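Local coordinates for putative uncharacterized protein (Ustilago maydis, PDB 4GNX), which binds single-stranded DNA as a subunit of replication protein A, probably protecting exposed strands during DNA replication and repair, at residues L165-L177 and W237-Y250. Residues are numbered along the deposited sequence; the frame is centred on the assembly and turned at random.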
loop_
_atom_site.group_PDB
_atom_site.type_symbol
_atom_site.label_atom_id
_atom_site.label_comp_id
_atom_site.label_asym_id
_atom_site.label_seq_id
_atom_site.Cartn_x
_atom_site.Cartn_y
_atom_site.Cartn_z
ATOM N N LEU C 165 1.607 -17.012 22.847
ATOM C CA LEU C 165 0.651 -17.275 23.913
ATOM C C LEU C 165 -0.657 -17.738 23.307
ATOM O O LEU C 165 -1.024 -17.308 22.216
ATOM C CB LEU C 165 0.363 -16.005 24.724
ATOM C CG LEU C 165 1.397 -14.893 24.930
ATOM C CD1 LEU C 165 0.745 -13.735 25.657
ATOM C CD2 LEU C 165 2.620 -15.373 25.689
ATOM N N THR C 166 -1.363 -18.607 24.022
ATOM C CA THR C 166 -2.707 -19.020 23.616
ATOM C C THR C 166 -3.729 -18.329 24.523
ATOM O O THR C 166 -3.682 -18.479 25.750
ATOM C CB THR C 166 -2.881 -20.556 23.667
ATOM O OG1 THR C 166 -1.783 -21.184 23.003
ATOM C CG2 THR C 166 -4.178 -20.982 22.988
ATOM N N LEU C 167 -4.633 -17.565 23.915
ATOM C CA LEU C 167 -5.646 -16.817 24.653
ATOM C C LEU C 167 -7.007 -17.385 24.370
ATOM O O LEU C 167 -7.255 -17.858 23.265
ATOM C CB LEU C 167 -5.623 -15.344 24.264
ATOM C CG LEU C 167 -4.282 -14.654 24.480
ATOM C CD1 LEU C 167 -4.300 -13.318 23.763
ATOM C CD2 LEU C 167 -3.987 -14.484 25.961
ATOM N N VAL C 168 -7.883 -17.319 25.370
ATOM C CA VAL C 168 -9.200 -17.954 25.331
ATOM C C VAL C 168 -10.248 -17.038 25.979
ATOM O O VAL C 168 -9.956 -16.362 26.972
ATOM C CB VAL C 168 -9.154 -19.318 26.064
ATOM C CG1 VAL C 168 -10.534 -19.761 26.502
ATOM C CG2 VAL C 168 -8.514 -20.385 25.191
ATOM N N ASP C 169 -11.452 -16.999 25.410
ATOM C CA ASP C 169 -12.584 -16.357 26.086
ATOM C C ASP C 169 -13.907 -17.150 26.023
ATOM O O ASP C 169 -13.961 -18.249 25.459
ATOM C CB ASP C 169 -12.750 -14.886 25.647
ATOM C CG ASP C 169 -13.436 -14.722 24.283
ATOM O OD1 ASP C 169 -14.021 -15.687 23.742
ATOM O OD2 ASP C 169 -13.385 -13.593 23.747
ATOM N N GLN C 170 -14.957 -16.576 26.612
ATOM C CA GLN C 170 -16.288 -17.195 26.694
ATOM C C GLN C 170 -16.750 -17.748 25.350
ATOM O O GLN C 170 -17.575 -18.660 25.300
ATOM C CB GLN C 170 -17.336 -16.198 27.215
ATOM C CG GLN C 170 -16.925 -15.389 28.442
ATOM C CD GLN C 170 -16.157 -14.110 28.104
ATOM O OE1 GLN C 170 -15.531 -13.999 27.050
ATOM N NE2 GLN C 170 -16.195 -13.141 29.010
ATOM N N GLY C 171 -16.214 -17.189 24.265
ATOM C CA GLY C 171 -16.539 -17.635 22.917
ATOM C C GLY C 171 -16.138 -19.072 22.637
ATOM O O GLY C 171 -16.555 -19.641 21.629
ATOM N N ASN C 172 -15.343 -19.653 23.541
ATOM C CA ASN C 172 -14.795 -21.016 23.409
ATOM C C ASN C 172 -13.834 -21.177 22.233
ATOM O O ASN C 172 -13.616 -22.291 21.743
ATOM C CB ASN C 172 -15.906 -22.081 23.352
ATOM C CG ASN C 172 -16.405 -22.490 24.725
ATOM O OD1 ASN C 172 -16.563 -21.656 25.613
ATOM N ND2 ASN C 172 -16.668 -23.785 24.902
ATOM N N ARG C 173 -13.269 -20.058 21.784
ATOM C CA ARG C 173 -12.299 -20.062 20.698
ATOM C C ARG C 173 -10.967 -19.539 21.216
ATOM O O ARG C 173 -10.930 -18.591 22.009
ATOM C CB ARG C 173 -12.793 -19.223 19.516
ATOM C CG ARG C 173 -14.017 -19.795 18.815
ATOM C CD ARG C 173 -14.123 -19.351 17.362
ATOM N NE ARG C 173 -13.027 -19.885 16.550
ATOM C CZ ARG C 173 -13.085 -21.005 15.837
ATOM N NH1 ARG C 173 -14.197 -21.732 15.816
ATOM N NH2 ARG C 173 -12.029 -21.401 15.141
ATOM N N SER C 174 -9.885 -20.181 20.781
ATOM C CA SER C 174 -8.535 -19.791 21.169
ATOM C C SER C 174 -7.778 -19.197 19.988
ATOM O O SER C 174 -8.014 -19.578 18.837
ATOM C CB SER C 174 -7.768 -20.979 21.744
ATOM O OG SER C 174 -7.227 -21.790 20.716
ATOM N N VAL C 175 -6.874 -18.264 20.288
ATOM C CA VAL C 175 -6.107 -17.552 19.265
ATOM C C VAL C 175 -4.649 -17.405 19.703
ATOM O O VAL C 175 -4.367 -17.250 20.888
ATOM C CB VAL C 175 -6.738 -16.174 18.934
ATOM C CG1 VAL C 175 -6.548 -15.182 20.080
ATOM C CG2 VAL C 175 -6.170 -15.615 17.636
ATOM N N LYS C 176 -3.727 -17.476 18.750
ATOM C CA LYS C 176 -2.312 -17.292 19.062
ATOM C C LYS C 176 -1.928 -15.799 19.062
ATOM O O LYS C 176 -2.421 -15.012 18.245
ATOM C CB LYS C 176 -1.419 -18.085 18.096
ATOM C CG LYS C 176 -1.406 -19.605 18.259
ATOM C CD LYS C 176 -2.199 -20.291 17.152
ATOM C CE LYS C 176 -1.534 -21.574 16.645
ATOM N NZ LYS C 176 -1.786 -22.751 17.517
ATOM N N LEU C 177 -1.067 -15.411 20.001
ATOM C CA LEU C 177 -0.516 -14.061 20.029
ATOM C C LEU C 177 0.997 -14.102 20.209
ATOM O O LEU C 177 1.506 -14.772 21.111
ATOM C CB LEU C 177 -1.156 -13.233 21.139
ATOM C CG LEU C 177 -0.782 -11.739 21.206
ATOM C CD1 LEU C 177 -1.945 -10.945 21.785
ATOM C CD2 LEU C 177 0.497 -11.457 21.989
ATOM N N TRP C 237 -15.514 -16.798 35.422
ATOM C CA TRP C 237 -15.968 -17.725 34.394
ATOM C C TRP C 237 -15.062 -18.909 34.240
ATOM O O TRP C 237 -15.518 -20.053 34.304
ATOM C CB TRP C 237 -16.133 -17.009 33.061
ATOM C CG TRP C 237 -16.000 -17.923 31.873
ATOM C CD1 TRP C 237 -16.941 -18.820 31.382
ATOM C CD2 TRP C 237 -14.840 -18.067 30.992
ATOM N NE1 TRP C 237 -16.457 -19.486 30.286
ATOM C CE2 TRP C 237 -15.206 -19.082 29.996
ATOM C CE3 TRP C 237 -13.586 -17.482 30.926
ATOM C CZ2 TRP C 237 -14.339 -19.474 28.989
ATOM C CZ3 TRP C 237 -12.717 -17.884 29.906
ATOM C CH2 TRP C 237 -13.088 -18.859 28.963
ATOM N N TYR C 238 -13.774 -18.648 34.036
ATOM C CA TYR C 238 -12.820 -19.711 33.773
ATOM C C TYR C 238 -12.726 -20.704 34.932
ATOM O O TYR C 238 -12.661 -21.914 34.710
ATOM C CB TYR C 238 -11.445 -19.134 33.448
ATOM C CG TYR C 238 -10.456 -20.164 32.952
ATOM C CD1 TYR C 238 -10.506 -20.626 31.638
ATOM C CD2 TYR C 238 -9.471 -20.681 33.795
ATOM C CE1 TYR C 238 -9.607 -21.576 31.179
ATOM C CE2 TYR C 238 -8.570 -21.631 33.344
ATOM C CZ TYR C 238 -8.640 -22.072 32.034
ATOM O OH TYR C 238 -7.750 -23.013 31.572
ATOM N N ASP C 239 -12.740 -20.189 36.161
ATOM C CA ASP C 239 -12.556 -21.018 37.358
ATOM C C ASP C 239 -13.755 -21.920 37.669
ATOM O O ASP C 239 -13.660 -22.818 38.510
ATOM C CB ASP C 239 -12.217 -20.142 38.575
ATOM C CG ASP C 239 -10.899 -19.376 38.414
ATOM O OD1 ASP C 239 -10.010 -19.824 37.655
ATOM O OD2 ASP C 239 -10.751 -18.315 39.058
ATOM N N ASN C 240 -14.869 -21.686 36.977
ATOM C CA ASN C 240 -16.127 -22.379 37.265
ATOM C C ASN C 240 -16.582 -23.402 36.216
ATOM O O ASN C 240 -17.295 -24.354 36.545
ATOM C CB ASN C 240 -17.237 -21.361 37.543
ATOM C CG ASN C 240 -17.195 -20.834 38.964
ATOM O OD1 ASN C 240 -17.699 -21.474 39.893
ATOM N ND2 ASN C 240 -16.597 -19.662 39.143
ATOM N N ASP C 241 -16.174 -23.197 34.966
ATOM C CA ASP C 241 -16.519 -24.100 33.862
ATOM C C ASP C 241 -15.596 -23.913 32.650
ATOM O O ASP C 241 -15.680 -24.667 31.676
ATOM C CB ASP C 241 -17.973 -23.889 33.431
ATOM C CG ASP C 241 -18.159 -22.611 32.637
ATOM O OD1 ASP C 241 -17.944 -21.517 33.204
ATOM O OD2 ASP C 241 -18.509 -22.702 31.439
ATOM N N GLY C 242 -14.738 -22.896 32.707
ATOM C CA GLY C 242 -13.789 -22.610 31.634
ATOM C C GLY C 242 -12.729 -23.685 31.498
ATOM O O GLY C 242 -12.502 -24.209 30.409
ATOM N N ALA C 243 -12.082 -24.021 32.612
ATOM C CA ALA C 243 -11.115 -25.114 32.649
ATOM C C ALA C 243 -11.818 -26.482 32.698
ATOM O O ALA C 243 -11.296 -27.441 33.277
ATOM C CB ALA C 243 -10.166 -24.940 33.827
ATOM N N HIS C 244 -12.999 -26.557 32.080
ATOM C CA HIS C 244 -13.802 -27.785 32.004
ATOM C C HIS C 244 -14.117 -28.172 30.573
ATOM O O HIS C 244 -14.107 -29.354 30.236
ATOM C CB HIS C 244 -15.100 -27.649 32.807
ATOM C CG HIS C 244 -14.901 -27.531 34.308
ATOM N ND1 HIS C 244 -15.303 -28.485 35.173
ATOM C CD2 HIS C 244 -14.341 -26.514 35.082
ATOM C CE1 HIS C 244 -15.011 -28.104 36.432
ATOM N NE2 HIS C 244 -14.423 -26.898 36.376
ATOM N N ALA C 245 -14.404 -27.186 29.722
ATOM C CA ALA C 245 -14.739 -27.438 28.314
ATOM C C ALA C 245 -13.515 -27.302 27.411
ATOM O O ALA C 245 -12.453 -26.853 27.850
ATOM C CB ALA C 245 -15.858 -26.509 27.850
ATOM N N GLN C 246 -13.673 -27.690 26.149
ATOM C CA GLN C 246 -12.579 -27.620 25.178
ATOM C C GLN C 246 -12.794 -26.493 24.165
ATOM O O GLN C 246 -13.903 -25.966 24.044
ATOM C CB GLN C 246 -12.403 -28.971 24.482
ATOM C CG GLN C 246 -11.952 -30.083 25.418
ATOM C CD GLN C 246 -11.857 -31.432 24.735
ATOM O OE1 GLN C 246 -11.800 -31.523 23.507
ATOM N NE2 GLN C 246 -11.835 -32.491 25.532
ATOM N N PHE C 247 -11.739 -26.138 23.433
ATOM C CA PHE C 247 -11.740 -24.916 22.625
ATOM C C PHE C 247 -11.435 -25.103 21.135
ATOM O O PHE C 247 -11.264 -26.224 20.667
ATOM C CB PHE C 247 -10.793 -23.890 23.253
ATOM C CG PHE C 247 -11.059 -23.634 24.711
ATOM C CD1 PHE C 247 -10.139 -24.027 25.681
ATOM C CD2 PHE C 247 -12.242 -23.016 25.121
ATOM C CE1 PHE C 247 -10.386 -23.797 27.028
ATOM C CE2 PHE C 247 -12.497 -22.786 26.466
ATOM C CZ PHE C 247 -11.566 -23.175 27.421
ATOM N N GLN C 248 -11.375 -23.986 20.405
ATOM C CA GLN C 248 -11.177 -23.968 18.947
ATOM C C GLN C 248 -9.908 -23.220 18.516
ATOM O O GLN C 248 -9.667 -22.105 18.966
ATOM C CB GLN C 248 -12.396 -23.344 18.268
ATOM C CG GLN C 248 -13.541 -24.319 18.015
ATOM C CD GLN C 248 -13.568 -24.849 16.590
ATOM O OE1 GLN C 248 -12.535 -24.954 15.925
ATOM N NE2 GLN C 248 -14.761 -25.179 16.111
ATOM N N PRO C 249 -9.107 -23.827 17.620
ATOM C CA PRO C 249 -7.795 -23.280 17.289
ATOM C C PRO C 249 -7.800 -22.098 16.305
ATOM O O PRO C 249 -6.830 -21.332 16.273
ATOM C CB PRO C 249 -7.070 -24.478 16.676
ATOM C CG PRO C 249 -8.154 -25.284 16.046
ATOM C CD PRO C 249 -9.388 -25.072 16.878
ATOM N N TYR C 250 -8.867 -21.963 15.513
ATOM C CA TYR C 250 -8.997 -20.911 14.476
ATOM C C TYR C 250 -8.411 -21.313 13.091
ATOM O O TYR C 250 -8.977 -20.964 12.045
ATOM C CB TYR C 250 -8.428 -19.550 14.957
ATOM C CG TYR C 250 -9.429 -18.398 14.978
ATOM C CD1 TYR C 250 -9.703 -17.705 16.160
ATOM C CD2 TYR C 250 -10.102 -18.002 13.817
ATOM C CE1 TYR C 250 -10.621 -16.656 16.186
ATOM C CE2 TYR C 250 -11.021 -16.954 13.830
ATOM C CZ TYR C 250 -11.281 -16.283 15.016
ATOM O OH TYR C 250 -12.193 -15.243 15.026
#
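V168 places its CG1 methyl in the angle between two aromatic rings of 237-250. The methyl lies over one face of the F247 ring, 3.8 Å from the ring centroid in a CH-pi contact, and meets the edge of the W237 indole, with CG1 3.7 Å from CH2. With CG1 anti to the backbone N (chi1 159°), the same methyl serves both rings. The indole in turn packs a face against the D169–Q170 start of a type I turn, with Q170 CA offset toward the rim, 4.2 Å from the centroid of the six-membered ring. Within the bend G171 N donates to D169 OD1 from above the carboxylate plane, an Asx turn.

Beyond F247 the polar contacts centre on the carbonyl of Q248. Its oxygen accepts two bonds from S174: one from N at 2.7 Å, in the carbonyl plane, and one from OG at 3.0 Å, approaching from above that plane. Q248 N also makes a weak bond to N172 O (3.1 Å).

R173 closes the far end. Q248 CB packs over the centre of one guanidinium face, 3.4 Å from CZ, while the Y250 ring receives the cation on its face, CZ lying 4.7 Å from the ring centroid. The guanidinium plane is turned 75° from the ring plane, with NE over the ring centre, so the group meets the face edge-on.

The linker leaving helix 229-242 passes along the turn end of the hairpin of strands 159-168 and 174-180 in the OB fold. W237 also touches I141 of strand 135-152, and the Y250 hydroxyl bonds to I124 O, tying the linker to the chain just before the barrel strands.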